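Putative cell adhesion protein (Bacteroides fragilis, PDB 4H40) probably serves as a fimbrillin-like subunit of a pilus of a human gut bacterium and is thought to act in cell adhesion. Local coordinates at residues B[290-293]-B[294-297]; B[39-42]-B[43-46]; B[244-247]-B[248-252]; B[109-112]-B[113-117]. All coordinates share one frame; numbering follows the deposited sequence.

Interaction 1: B[290-293]-B[294-297]; sequences YLTA and GHSY
The phenol of Y297 reaches back across the turn to T292, whose backbone N-H donates to Y297 OH over 2.9 Å in a nearly straight bond (166°). L291 lies against the same ring: its CD2 methyl sits over one face, 3.6 Å from the Y297 ring centroid and only 10° off the normal, a well-centred CH-pi contact. A water at the ring edge joins Y297 OH to the carbonyl of Y290, so the hydroxyl is tied to T292 directly and to Y290 through water.

T292 also works through its side chain. With chi1 at 56°, OG1 stands between the backbone N and the carbonyl carbon, where it meets H295 ND1 at 2.7 Å at the edge of the imidazole, near its plane; either atom could donate. The turn itself is type II, from T292 to H295, closed by a weak bond from H295 N to T292 O (3.4 Å), and G294 takes the positive phi such a turn wants at its third position. Further out, A182 of strand 177-190 packs on both L291 and Y297. A tyrosine hydroxyl bonded to the backbone five residues earlier, where the chain arches from one sheet into another, is a tyrosine corner, a hallmark of Greek-key beta proteins.

Interaction 2: B[39-42]-B[43-46]; sequences DGET and LKDR
E41 and K44 lie 5.2 Å apart between their CA atoms, where an Asx turn starting at D39 is followed by a type I beta turn from L43 to R46, closed by R46 N donating to L43 O at 3.1 Å. No helix or strand is involved; this is a surface stretch of the long connection between strands 23-24 and 56-62.

The carboxylate of D39 organises the first turn. Its OD1 takes two backbone N-H groups: T42 N lies 3.0 Å from D39 OD1, and E41 N lies 3.1 Å from the same D39 OD1. The E41 donor comes nearly end-on to the C-O bond, while the T42 donor comes from above the carboxylate plane, 40° out of it. The other oxygen, OD2, receives the hydroxyl of T42, with OG1 2.6 Å away. One acid thus holds both the backbone and the side chain of T42, and G40 O is in turn fixed by Q149.

On the outer side, K44 has CG between its backbone N and carbonyl carbon (chi1 60°) and runs out extended past the bent chain of E41. The two ends meet in a weak salt bridge, K44 NZ to E41 OE1 at 3.4 Å, probably softened by solvent. A water spans the two turns, giving a proton to T42 O at 3.0 Å and accepting one from D45 N at 3.1 Å.

Interaction 3: B[244-247]-B[248-252]; sequences TRNA and DNSLV
T244 and V252 form the hydrogen-bonded pair at the base of a beta hairpin: T244 N gives to V252 O at 3.1 Å, and V252 N gives to T244 O at 2.9 Å. R245 and L251 follow as a non-hydrogen-bonded pair, and the tip is a type I turn from N246 to N249 with a G1 bulge: N249 takes a positive phi, and N246 N reaches past it to S250 O in an almost straight bond (2.9 Å, 172°). N249 N closes the turn itself on N246 O at 3.0 Å.

The close-knit part lies on the side of N246 and S250. Here the amide ND2 of N246 donates to S250 OG at 3.2 Å and also rests against CG2 of V252. D248 folds back in an Asx turn, so that its OD1 takes S250 N from above the carboxylate plane at 3.1 Å. S250 is buried, with strand 177-190 behind it.

The R245 side is looser and more exposed. Its guanidinium has one face over the buried L251, and NH2 finds its firmer partner outside the hairpin, at L197 O. NH1 turns toward the bulge, where the link is weak: the bond to N249 O is short enough at 2.8 Å but bent to 121°. The nearest carbon of L251 to that guanidinium is CD2, 3.6 Å from NH2.

Interaction 4: B[109-112]-B[113-117]; sequences YMKA and GTYYF
Y115 swings CG opposite its own carbonyl carbon (chi1 -55°), and a near-perpendicular chi2 turns the ring so that its hydroxyl comes under the bend leading into its strand. There Y115 OH donates to K111 O at 2.8 Å. The carbonyl oxygen lies near the plane of the phenol, at its edge, but the hydroxyl meets the peptide quite differently: it stands above the carbonyl plane, 64° out of it. K111 turns its side chain across the phenol at about a right angle, bringing CG to 3.7 Å from Y115 OH before the rest of the chain leads away.

One face of the ring is taken by M110, a selenomethionine in this crystal. Its SE sits 4.7 Å from the Y115 ring centroid and 8° off the normal, a distant but well-centred Met-aromatic contact. The whole is a tyrosine corner, the hydroxyl bonding the backbone four residues earlier, as is usual for this element of Greek-key proteins. It marks the arch by which the chain leaves strand 108-110 of one sheet and enters strand 113-121 of another. V61 and I157, from the strands flanking 113-121, touch both M110 and Y115.

At the apex, G113 adopts an extended conformation at positive phi that calls for glycine. A second tyrosine holds the bend from outside, for the hydroxyl of Y72 is hydrogen-bonded to K111 N.

Interactions 1 and 4, their centres about 35 Å apart, use the same device: a buried tyrosine holds the arch between two sheets. They differ in chemistry, since Y297 accepts from a backbone N-H and carries a leucine methyl, whereas Y115 donates to a carbonyl and has a selenium above its ring. Interaction 1 is also nearest the centre of the chain. Interaction 3 is a hairpin with backbone ladder bonds and a polar tip; like interaction 1 it packs on strand 177-190, and it lies across the chain's centre from interaction 4. Interaction 2 is the surface case, joining no strands and relying on a carboxylate, water and a weak salt bridge; its nearest atoms come within about 5 Å of interaction 1.

Interaction 1: B[290-293]-B[294-297]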
ATOM      1  N   TYR B 290       8.737  -2.012   7.891  1.00 60.45           N
ATOM      2  CA  TYR B 290       9.795  -1.681   8.861  1.00 59.93           C
ATOM      3  C   TYR B 290       9.163  -0.890  10.008  1.00 64.15           C
ATOM      4  O   TYR B 290       9.032   0.349   9.960  1.00 65.81           O
ATOM      5  CB  TYR B 290      10.971  -0.911   8.220  1.00 62.22           C
ATOM      6  CG  TYR B 290      12.301  -1.139   8.916  1.00 64.47           C
ATOM      7  CD1 TYR B 290      12.941  -2.375   8.852  1.00 68.02           C
ATOM      8  CD2 TYR B 290      12.924  -0.117   9.630  1.00 64.86           C
ATOM      9  CE1 TYR B 290      14.155  -2.598   9.501  1.00 70.76           C
ATOM     10  CE2 TYR B 290      14.151  -0.321  10.268  1.00 67.03           C
ATOM     11  CZ  TYR B 290      14.763  -1.567  10.208  1.00 77.79           C
ATOM     12  OH  TYR B 290      15.973  -1.794  10.843  1.00 79.55           O
ATOM     13  N   LEU B 291       8.664  -1.646  11.000  1.00 57.27           N
ATOM     14  CA  LEU B 291       7.963  -1.111  12.171  1.00 52.71           C
ATOM     15  C   LEU B 291       9.003  -0.763  13.219  1.00 56.10           C
ATOM     16  O   LEU B 291       9.781  -1.635  13.629  1.00 56.44           O
ATOM     17  CB  LEU B 291       6.938  -2.154  12.676  1.00 51.12           C
ATOM     18  CG  LEU B 291       5.978  -2.796  11.614  1.00 54.61           C
ATOM     19  CD1 LEU B 291       5.075  -3.879  12.236  1.00 54.65           C
ATOM     20  CD2 LEU B 291       5.110  -1.763  10.948  1.00 52.70           C
ATOM     21  N   THR B 292       9.117   0.528  13.552  1.00 51.52           N
ATOM     22  CA  THR B 292      10.112   0.977  14.533  1.00 51.84           C
ATOM     23  C   THR B 292       9.430   1.646  15.753  1.00 54.16           C
ATOM     24  O   THR B 292       8.264   2.046  15.685  1.00 52.42           O
ATOM     25  CB  THR B 292      11.157   1.898  13.880  1.00 64.36           C
ATOM     26  OG1 THR B 292      10.518   3.009  13.252  1.00 63.71           O
ATOM     27  CG2 THR B 292      11.962   1.199  12.839  1.00 69.67           C
ATOM     28  N   ALA B 293      10.192   1.755  16.867  1.00 50.42           N
ATOM     29  CA  ALA B 293       9.798   2.332  18.144  1.00 48.15           C
ATOM     30  C   ALA B 293       9.388   3.767  17.993  1.00 53.34           C
ATOM     31  O   ALA B 293      10.112   4.530  17.373  1.00 55.08           O
ATOM     32  CB  ALA B 293      10.955   2.241  19.121  1.00 49.50           C
ATOM     33  N   GLY B 294       8.254   4.129  18.587  1.00 50.22           N
ATOM     34  CA  GLY B 294       7.749   5.496  18.597  1.00 49.60           C
ATOM     35  C   GLY B 294       6.946   5.905  17.382  1.00 52.79           C
ATOM     36  O   GLY B 294       6.551   7.063  17.294  1.00 50.69           O
ATOM     37  N   HIS B 295       6.667   4.955  16.449  1.00 50.30           N
ATOM     38  CA  HIS B 295       5.904   5.254  15.230  1.00 49.34           C
ATOM     39  C   HIS B 295       4.567   4.548  15.162  1.00 51.14           C
ATOM     40  O   HIS B 295       4.399   3.471  15.736  1.00 49.21           O
ATOM     41  CB  HIS B 295       6.703   4.914  13.985  1.00 51.22           C
ATOM     42  CG  HIS B 295       7.904   5.787  13.821  1.00 55.72           C
ATOM     43  ND1 HIS B 295       9.170   5.265  13.859  1.00 58.06           N
ATOM     44  CD2 HIS B 295       7.987   7.131  13.655  1.00 57.45           C
ATOM     45  CE1 HIS B 295       9.985   6.292  13.692  1.00 58.00           C
ATOM     46  NE2 HIS B 295       9.321   7.436  13.585  1.00 58.18           N
ATOM     47  N   SER B 296       3.607   5.185  14.459  1.00 48.04           N
ATOM     48  CA  SER B 296       2.246   4.697  14.232  1.00 46.28           C
ATOM     49  C   SER B 296       2.085   4.279  12.800  1.00 51.52           C
ATOM     50  O   SER B 296       2.478   5.007  11.893  1.00 53.31           O
ATOM     51  CB  SER B 296       1.213   5.765  14.560  1.00 47.47           C
ATOM     52  OG  SER B 296       1.099   6.012  15.949  1.00 54.23           O
ATOM     53  N   TYR B 297       1.497   3.112  12.597  1.00 46.12           N
ATOM     54  CA  TYR B 297       1.243   2.556  11.283  1.00 45.33           C
ATOM     55  C   TYR B 297      -0.267   2.474  11.211  1.00 50.15           C
ATOM     56  O   TYR B 297      -0.877   1.560  11.766  1.00 50.01           O
ATOM     57  CB  TYR B 297       2.015   1.212  11.105  1.00 45.60           C
ATOM     58  CG  TYR B 297       3.505   1.422  11.295  1.00 44.70           C
ATOM     59  CD1 TYR B 297       4.078   1.388  12.568  1.00 44.28           C
ATOM     60  CD2 TYR B 297       4.314   1.801  10.230  1.00 46.41           C
ATOM     61  CE1 TYR B 297       5.417   1.695  12.769  1.00 42.09           C
ATOM     62  CE2 TYR B 297       5.664   2.085  10.417  1.00 48.79           C
ATOM     63  CZ  TYR B 297       6.200   2.076  11.696  1.00 57.84           C
ATOM     64  OH  TYR B 297       7.537   2.350  11.878  1.00 65.83           O
TER
HETATM   65  O   HOH W   1       9.247   2.862  10.004  1.00 59.05           O

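Interaction 2: B[39-42]-B[43-46]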
ATOM      1  N   ASP B  39      20.760  11.857  19.263  1.00 88.17           N
ATOM      2  CA  ASP B  39      20.031  12.710  18.331  1.00 85.50           C
ATOM      3  C   ASP B  39      19.290  13.826  19.091  1.00 85.02           C
ATOM      4  O   ASP B  39      18.449  13.545  19.948  1.00 83.47           O
ATOM      5  CB  ASP B  39      19.042  11.791  17.577  1.00 84.94           C
ATOM      6  CG  ASP B  39      18.361  12.301  16.328  1.00 96.33           C
ATOM      7  OD1 ASP B  39      18.153  13.526  16.222  1.00 98.79           O
ATOM      8  OD2 ASP B  39      17.916  11.460  15.515  1.00101.74           O
ATOM      9  N   GLY B  40      19.614  15.076  18.781  1.00 79.38           N
ATOM     10  CA  GLY B  40      18.959  16.223  19.402  1.00 77.89           C
ATOM     11  C   GLY B  40      17.985  16.934  18.482  1.00 78.33           C
ATOM     12  O   GLY B  40      17.309  17.882  18.887  1.00 76.87           O
ATOM     13  N   GLU B  41      17.897  16.460  17.238  1.00 74.65           N
ATOM     14  CA  GLU B  41      17.090  17.082  16.191  1.00 74.55           C
ATOM     15  C   GLU B  41      15.737  16.409  15.907  1.00 73.16           C
ATOM     16  O   GLU B  41      14.841  17.088  15.413  1.00 73.22           O
ATOM     17  CB  GLU B  41      17.902  17.135  14.886  1.00 78.00           C
ATOM     18  CG  GLU B  41      19.051  18.130  14.919  1.00 92.90           C
ATOM     19  CD  GLU B  41      18.659  19.591  15.036  1.00118.64           C
ATOM     20  OE1 GLU B  41      17.960  20.099  14.128  1.00106.31           O
ATOM     21  OE2 GLU B  41      19.063  20.230  16.036  1.00118.66           O
ATOM     22  N   THR B  42      15.599  15.099  16.153  1.00 65.34           N
ATOM     23  CA  THR B  42      14.378  14.357  15.850  1.00 62.03           C
ATOM     24  C   THR B  42      13.168  14.885  16.647  1.00 63.81           C
ATOM     25  O   THR B  42      12.078  15.034  16.075  1.00 62.66           O
ATOM     26  CB  THR B  42      14.633  12.864  16.089  1.00 69.91           C
ATOM     27  OG1 THR B  42      15.478  12.385  15.044  1.00 76.04           O
ATOM     28  CG2 THR B  42      13.363  12.029  16.124  1.00 61.50           C
ATOM     29  N   LEU B  43      13.373  15.200  17.935  1.00 59.66           N
ATOM     30  CA  LEU B  43      12.299  15.620  18.829  1.00 58.25           C
ATOM     31  C   LEU B  43      12.234  17.122  19.090  1.00 65.67           C
ATOM     32  O   LEU B  43      11.357  17.549  19.852  1.00 64.44           O
ATOM     33  CB  LEU B  43      12.448  14.896  20.182  1.00 56.67           C
ATOM     34  CG  LEU B  43      12.547  13.383  20.189  1.00 58.23           C
ATOM     35  CD1 LEU B  43      12.651  12.883  21.592  1.00 57.04           C
ATOM     36  CD2 LEU B  43      11.385  12.744  19.457  1.00 58.47           C
ATOM     37  N   LYS B  44      13.131  17.926  18.491  1.00 67.08           N
ATOM     38  CA  LYS B  44      13.170  19.370  18.768  1.00 70.14           C
ATOM     39  C   LYS B  44      11.787  20.044  18.593  1.00 74.66           C
ATOM     40  O   LYS B  44      11.350  20.721  19.529  1.00 75.07           O
ATOM     41  CB  LYS B  44      14.290  20.133  18.002  1.00 75.05           C
ATOM     42  CG  LYS B  44      14.253  20.095  16.478  1.00 90.87           C
ATOM     43  CD  LYS B  44      15.157  21.174  15.872  1.00100.22           C
ATOM     44  CE  LYS B  44      14.881  21.408  14.405  1.00100.29           C
ATOM     45  NZ  LYS B  44      15.658  22.564  13.882  1.00110.10           N
ATOM     46  N   ASP B  45      11.072  19.784  17.475  1.00 70.90           N
ATOM     47  CA  ASP B  45       9.752  20.390  17.222  1.00 71.59           C
ATOM     48  C   ASP B  45       8.582  19.463  17.563  1.00 73.51           C
ATOM     49  O   ASP B  45       7.470  19.664  17.067  1.00 73.71           O
ATOM     50  CB  ASP B  45       9.640  20.826  15.756  1.00 74.86           C
ATOM     51  CG  ASP B  45      10.724  21.769  15.300  1.00 84.72           C
ATOM     52  OD1 ASP B  45      11.233  22.548  16.145  1.00 85.83           O
ATOM     53  OD2 ASP B  45      11.046  21.752  14.098  1.00 92.87           O
ATOM     54  N   ARG B  46       8.829  18.446  18.391  1.00 67.72           N
ATOM     55  CA  ARG B  46       7.790  17.508  18.780  1.00 63.95           C
ATOM     56  C   ARG B  46       7.106  17.983  20.045  1.00 67.27           C
ATOM     57  O   ARG B  46       7.793  18.388  20.992  1.00 67.42           O
ATOM     58  CB  ARG B  46       8.362  16.101  18.967  1.00 59.33           C
ATOM     59  CG  ARG B  46       8.685  15.405  17.645  1.00 63.27           C
ATOM     60  CD  ARG B  46       7.548  14.559  17.110  1.00 53.05           C
ATOM     61  NE  ARG B  46       7.098  13.547  18.062  1.00 58.09           N
ATOM     62  CZ  ARG B  46       7.596  12.320  18.133  1.00 76.81           C
ATOM     63  NH1 ARG B  46       8.593  11.953  17.334  1.00 69.48           N
ATOM     64  NH2 ARG B  46       7.116  11.455  19.011  1.00 60.07           N
TER
HETATM   65  O   HOH W   2      10.745  17.608  15.250  1.00 70.99           O

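Interaction 3: B[244-247]-B[248-252]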
ATOM      1  N   THR B 244     -13.158   1.402  19.703  1.00 45.28           N
ATOM      2  CA  THR B 244     -13.961   2.550  20.135  1.00 46.22           C
ATOM      3  C   THR B 244     -14.825   3.008  18.966  1.00 49.61           C
ATOM      4  O   THR B 244     -14.442   2.825  17.821  1.00 51.31           O
ATOM      5  CB  THR B 244     -13.069   3.718  20.660  1.00 55.23           C
ATOM      6  OG1 THR B 244     -12.178   4.122  19.628  1.00 67.27           O
ATOM      7  CG2 THR B 244     -12.268   3.357  21.887  1.00 47.53           C
ATOM      8  N   ARG B 245     -15.942   3.641  19.234  1.00 45.88           N
ATOM      9  CA  ARG B 245     -16.783   4.092  18.161  1.00 46.17           C
ATOM     10  C   ARG B 245     -16.719   5.570  17.969  1.00 53.21           C
ATOM     11  O   ARG B 245     -16.838   6.321  18.935  1.00 57.23           O
ATOM     12  CB  ARG B 245     -18.247   3.676  18.378  1.00 46.82           C
ATOM     13  CG  ARG B 245     -18.920   3.580  17.023  1.00 53.40           C
ATOM     14  CD  ARG B 245     -20.279   3.003  17.071  1.00 57.75           C
ATOM     15  NE  ARG B 245     -20.272   1.567  17.280  1.00 57.90           N
ATOM     16  CZ  ARG B 245     -20.108   0.673  16.321  1.00 66.02           C
ATOM     17  NH1 ARG B 245     -19.844   1.062  15.081  1.00 51.07           N
ATOM     18  NH2 ARG B 245     -20.158  -0.619  16.600  1.00 60.35           N
ATOM     19  N   ASN B 246     -16.604   5.994  16.708  1.00 47.74           N
ATOM     20  CA  ASN B 246     -16.639   7.388  16.295  1.00 47.48           C
ATOM     21  C   ASN B 246     -18.055   7.731  15.965  1.00 53.40           C
ATOM     22  O   ASN B 246     -18.857   6.822  15.776  1.00 52.76           O
ATOM     23  CB  ASN B 246     -15.721   7.621  15.112  1.00 47.56           C
ATOM     24  CG  ASN B 246     -14.259   7.462  15.421  1.00 68.77           C
ATOM     25  OD1 ASN B 246     -13.836   7.484  16.591  1.00 57.20           O
ATOM     26  ND2 ASN B 246     -13.453   7.325  14.370  1.00 62.97           N
ATOM     27  N   ALA B 247     -18.388   9.037  15.911  1.00 53.52           N
ATOM     28  CA  ALA B 247     -19.751   9.533  15.657  1.00 54.77           C
ATOM     29  C   ALA B 247     -20.312   9.098  14.287  1.00 57.31           C
ATOM     30  O   ALA B 247     -21.536   8.947  14.136  1.00 58.16           O
ATOM     31  CB  ALA B 247     -19.758  11.042  15.756  1.00 57.63           C
ATOM     32  N   ASP B 248     -19.408   8.887  13.302  1.00 52.71           N
ATOM     33  CA  ASP B 248     -19.727   8.437  11.936  1.00 52.53           C
ATOM     34  C   ASP B 248     -19.940   6.885  11.847  1.00 52.34           C
ATOM     35  O   ASP B 248     -20.104   6.350  10.747  1.00 52.27           O
ATOM     36  CB  ASP B 248     -18.638   8.909  10.948  1.00 54.14           C
ATOM     37  CG  ASP B 248     -17.245   8.371  11.203  1.00 70.63           C
ATOM     38  OD1 ASP B 248     -17.073   7.617  12.176  1.00 70.74           O
ATOM     39  OD2 ASP B 248     -16.323   8.679  10.391  1.00 80.85           O
ATOM     40  N   ASN B 249     -19.974   6.197  13.008  1.00 45.77           N
ATOM     41  CA  ASN B 249     -20.222   4.769  13.206  1.00 44.35           C
ATOM     42  C   ASN B 249     -18.982   3.937  12.871  1.00 45.54           C
ATOM     43  O   ASN B 249     -19.053   2.706  12.903  1.00 43.71           O
ATOM     44  CB  ASN B 249     -21.458   4.275  12.429  1.00 46.25           C
ATOM     45  CG  ASN B 249     -22.205   3.138  13.072  1.00 69.78           C
ATOM     46  OD1 ASN B 249     -22.194   2.947  14.292  1.00 70.51           O
ATOM     47  ND2 ASN B 249     -22.921   2.384  12.258  1.00 60.79           N
ATOM     48  N   SER B 250     -17.829   4.594  12.632  1.00 40.33           N
ATOM     49  CA  SER B 250     -16.598   3.861  12.384  1.00 38.17           C
ATOM     50  C   SER B 250     -16.019   3.319  13.704  1.00 42.15           C
ATOM     51  O   SER B 250     -16.367   3.801  14.774  1.00 40.51           O
ATOM     52  CB  SER B 250     -15.579   4.694  11.616  1.00 39.41           C
ATOM     53  OG  SER B 250     -15.312   5.940  12.224  1.00 52.61           O
ATOM     54  N   LEU B 251     -15.199   2.252  13.611  1.00 40.03           N
ATOM     55  CA  LEU B 251     -14.517   1.618  14.730  1.00 38.49           C
ATOM     56  C   LEU B 251     -13.031   1.950  14.699  1.00 44.11           C
ATOM     57  O   LEU B 251     -12.448   1.974  13.620  1.00 45.34           O
ATOM     58  CB  LEU B 251     -14.674   0.111  14.633  1.00 38.27           C
ATOM     59  CG  LEU B 251     -16.062  -0.482  14.675  1.00 43.71           C
ATOM     60  CD1 LEU B 251     -16.007  -1.889  14.154  1.00 43.41           C
ATOM     61  CD2 LEU B 251     -16.641  -0.458  16.100  1.00 46.09           C
ATOM     62  N   VAL B 252     -12.398   2.182  15.856  1.00 40.28           N
ATOM     63  CA  VAL B 252     -10.947   2.430  15.931  1.00 38.52           C
ATOM     64  C   VAL B 252     -10.304   1.386  16.846  1.00 40.08           C
ATOM     65  O   VAL B 252     -10.575   1.332  18.048  1.00 39.70           O
ATOM     66  CB  VAL B 252     -10.540   3.869  16.356  1.00 42.63           C
ATOM     67  CG1 VAL B 252      -9.030   4.031  16.323  1.00 40.47           C
ATOM     68  CG2 VAL B 252     -11.168   4.896  15.436  1.00 44.27           C
TER

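Interaction 4: B[109-112]-B[113-117]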
ATOM      1  N   TYR B 109      12.653   7.870  50.181  1.00 93.50           N
ATOM      2  CA  TYR B 109      13.724   8.557  50.882  1.00 95.05           C
ATOM      3  C   TYR B 109      15.042   7.962  50.401  1.00 97.76           C
ATOM      4  O   TYR B 109      15.187   6.733  50.328  1.00 96.21           O
ATOM      5  CB  TYR B 109      13.583   8.453  52.408  1.00 99.86           C
ATOM      6  CG  TYR B 109      12.393   9.189  52.982  1.00101.76           C
ATOM      7  CD1 TYR B 109      11.162   8.553  53.137  1.00103.88           C
ATOM      8  CD2 TYR B 109      12.509  10.496  53.436  1.00103.43           C
ATOM      9  CE1 TYR B 109      10.073   9.209  53.711  1.00105.85           C
ATOM     10  CE2 TYR B 109      11.425  11.166  54.005  1.00105.75           C
ATOM     11  CZ  TYR B 109      10.202  10.523  54.130  1.00112.13           C
ATOM     12  OH  TYR B 109       9.124  11.162  54.703  1.00113.48           O
HETATM   13  N   MSE B 110      15.985   8.839  50.031  1.00 94.77           N
HETATM   14  CA  MSE B 110      17.309   8.454  49.526  1.00 94.08           C
HETATM   15  C   MSE B 110      18.444   9.120  50.307  1.00102.50           C
HETATM   16  O   MSE B 110      18.267  10.236  50.812  1.00103.74           O
HETATM   17  CB  MSE B 110      17.438   8.817  48.037  1.00 91.92           C
HETATM   18  CG  MSE B 110      16.563   7.974  47.143  1.00 95.41           C
HETATM   19 SE   MSE B 110      17.167   7.945  45.318  0.75 98.70          SE
HETATM   20  CE  MSE B 110      16.061   9.258  44.620  1.00 92.98           C
ATOM     21  N   LYS B 111      19.625   8.453  50.385  1.00100.70           N
ATOM     22  CA  LYS B 111      20.777   9.105  51.014  1.00103.17           C
ATOM     23  C   LYS B 111      21.388  10.088  50.011  1.00104.41           C
ATOM     24  O   LYS B 111      21.094  10.007  48.813  1.00101.36           O
ATOM     25  CB  LYS B 111      21.866   8.163  51.615  1.00108.34           C
ATOM     26  CG  LYS B 111      22.104   6.735  51.108  1.00116.74           C
ATOM     27  CD  LYS B 111      22.958   5.995  52.133  1.00126.76           C
ATOM     28  CE  LYS B 111      22.869   4.501  52.032  1.00133.37           C
ATOM     29  NZ  LYS B 111      23.428   3.870  53.251  1.00144.30           N
ATOM     30  N   ALA B 112      22.231  11.014  50.507  1.00102.29           N
ATOM     31  CA  ALA B 112      22.944  11.998  49.699  1.00100.46           C
ATOM     32  C   ALA B 112      23.944  11.304  48.760  1.00101.09           C
ATOM     33  O   ALA B 112      24.519  10.269  49.099  1.00100.03           O
ATOM     34  CB  ALA B 112      23.662  12.986  50.604  1.00104.92           C
ATOM     35  N   GLY B 113      24.073  11.850  47.560  1.00 97.00           N
ATOM     36  CA  GLY B 113      24.965  11.321  46.535  1.00 96.04           C
ATOM     37  C   GLY B 113      24.470  11.536  45.124  1.00 96.07           C
ATOM     38  O   GLY B 113      23.391  12.095  44.912  1.00 93.76           O
ATOM     39  N   THR B 114      25.275  11.106  44.150  1.00 92.71           N
ATOM     40  CA  THR B 114      24.933  11.228  42.737  1.00 89.51           C
ATOM     41  C   THR B 114      24.426   9.882  42.274  1.00 91.32           C
ATOM     42  O   THR B 114      25.073   8.853  42.489  1.00 91.30           O
ATOM     43  CB  THR B 114      26.108  11.764  41.904  1.00100.50           C
ATOM     44  OG1 THR B 114      26.606  12.961  42.515  1.00104.50           O
ATOM     45  CG2 THR B 114      25.715  12.058  40.453  1.00 95.10           C
ATOM     46  N   TYR B 115      23.249   9.913  41.645  1.00 86.45           N
ATOM     47  CA  TYR B 115      22.515   8.759  41.142  1.00 84.52           C
ATOM     48  C   TYR B 115      22.032   8.953  39.704  1.00 84.74           C
ATOM     49  O   TYR B 115      21.676  10.063  39.312  1.00 83.78           O
ATOM     50  CB  TYR B 115      21.274   8.496  42.029  1.00 86.03           C
ATOM     51  CG  TYR B 115      21.568   8.321  43.499  1.00 92.50           C
ATOM     52  CD1 TYR B 115      21.861   7.066  44.026  1.00 96.27           C
ATOM     53  CD2 TYR B 115      21.533   9.406  44.370  1.00 95.95           C
ATOM     54  CE1 TYR B 115      22.136   6.900  45.385  1.00101.07           C
ATOM     55  CE2 TYR B 115      21.811   9.254  45.728  1.00100.75           C
ATOM     56  CZ  TYR B 115      22.104   7.997  46.235  1.00111.82           C
ATOM     57  OH  TYR B 115      22.365   7.847  47.578  1.00118.81           O
ATOM     58  N   TYR B 116      21.969   7.858  38.942  1.00 78.80           N
ATOM     59  CA  TYR B 116      21.397   7.830  37.599  1.00 75.27           C
ATOM     60  C   TYR B 116      19.993   7.323  37.741  1.00 79.84           C
ATOM     61  O   TYR B 116      19.743   6.505  38.623  1.00 80.46           O
ATOM     62  CB  TYR B 116      22.203   6.917  36.665  1.00 75.14           C
ATOM     63  CG  TYR B 116      23.503   7.524  36.189  1.00 77.04           C
ATOM     64  CD1 TYR B 116      23.525   8.429  35.129  1.00 78.16           C
ATOM     65  CD2 TYR B 116      24.717   7.158  36.761  1.00 79.16           C
ATOM     66  CE1 TYR B 116      24.720   8.979  34.673  1.00 80.13           C
ATOM     67  CE2 TYR B 116      25.920   7.691  36.306  1.00 81.17           C
ATOM     68  CZ  TYR B 116      25.918   8.605  35.263  1.00 89.62           C
ATOM     69  OH  TYR B 116      27.097   9.143  34.805  1.00 94.35           O
ATOM     70  N   PHE B 117      19.063   7.795  36.920  1.00 76.60           N
ATOM     71  CA  PHE B 117      17.710   7.278  37.037  1.00 75.68           C
ATOM     72  C   PHE B 117      17.062   7.124  35.670  1.00 74.42           C
ATOM     73  O   PHE B 117      17.296   7.912  34.749  1.00 72.41           O
ATOM     74  CB  PHE B 117      16.825   8.102  38.017  1.00 79.18           C
ATOM     75  CG  PHE B 117      16.554   9.540  37.643  1.00 81.66           C
ATOM     76  CD1 PHE B 117      17.439  10.546  38.003  1.00 87.79           C
ATOM     77  CD2 PHE B 117      15.401   9.892  36.944  1.00 83.41           C
ATOM     78  CE1 PHE B 117      17.204  11.880  37.626  1.00 89.36           C
ATOM     79  CE2 PHE B 117      15.160  11.229  36.574  1.00 86.87           C
ATOM     80  CZ  PHE B 117      16.062  12.214  36.924  1.00 87.05           C
TER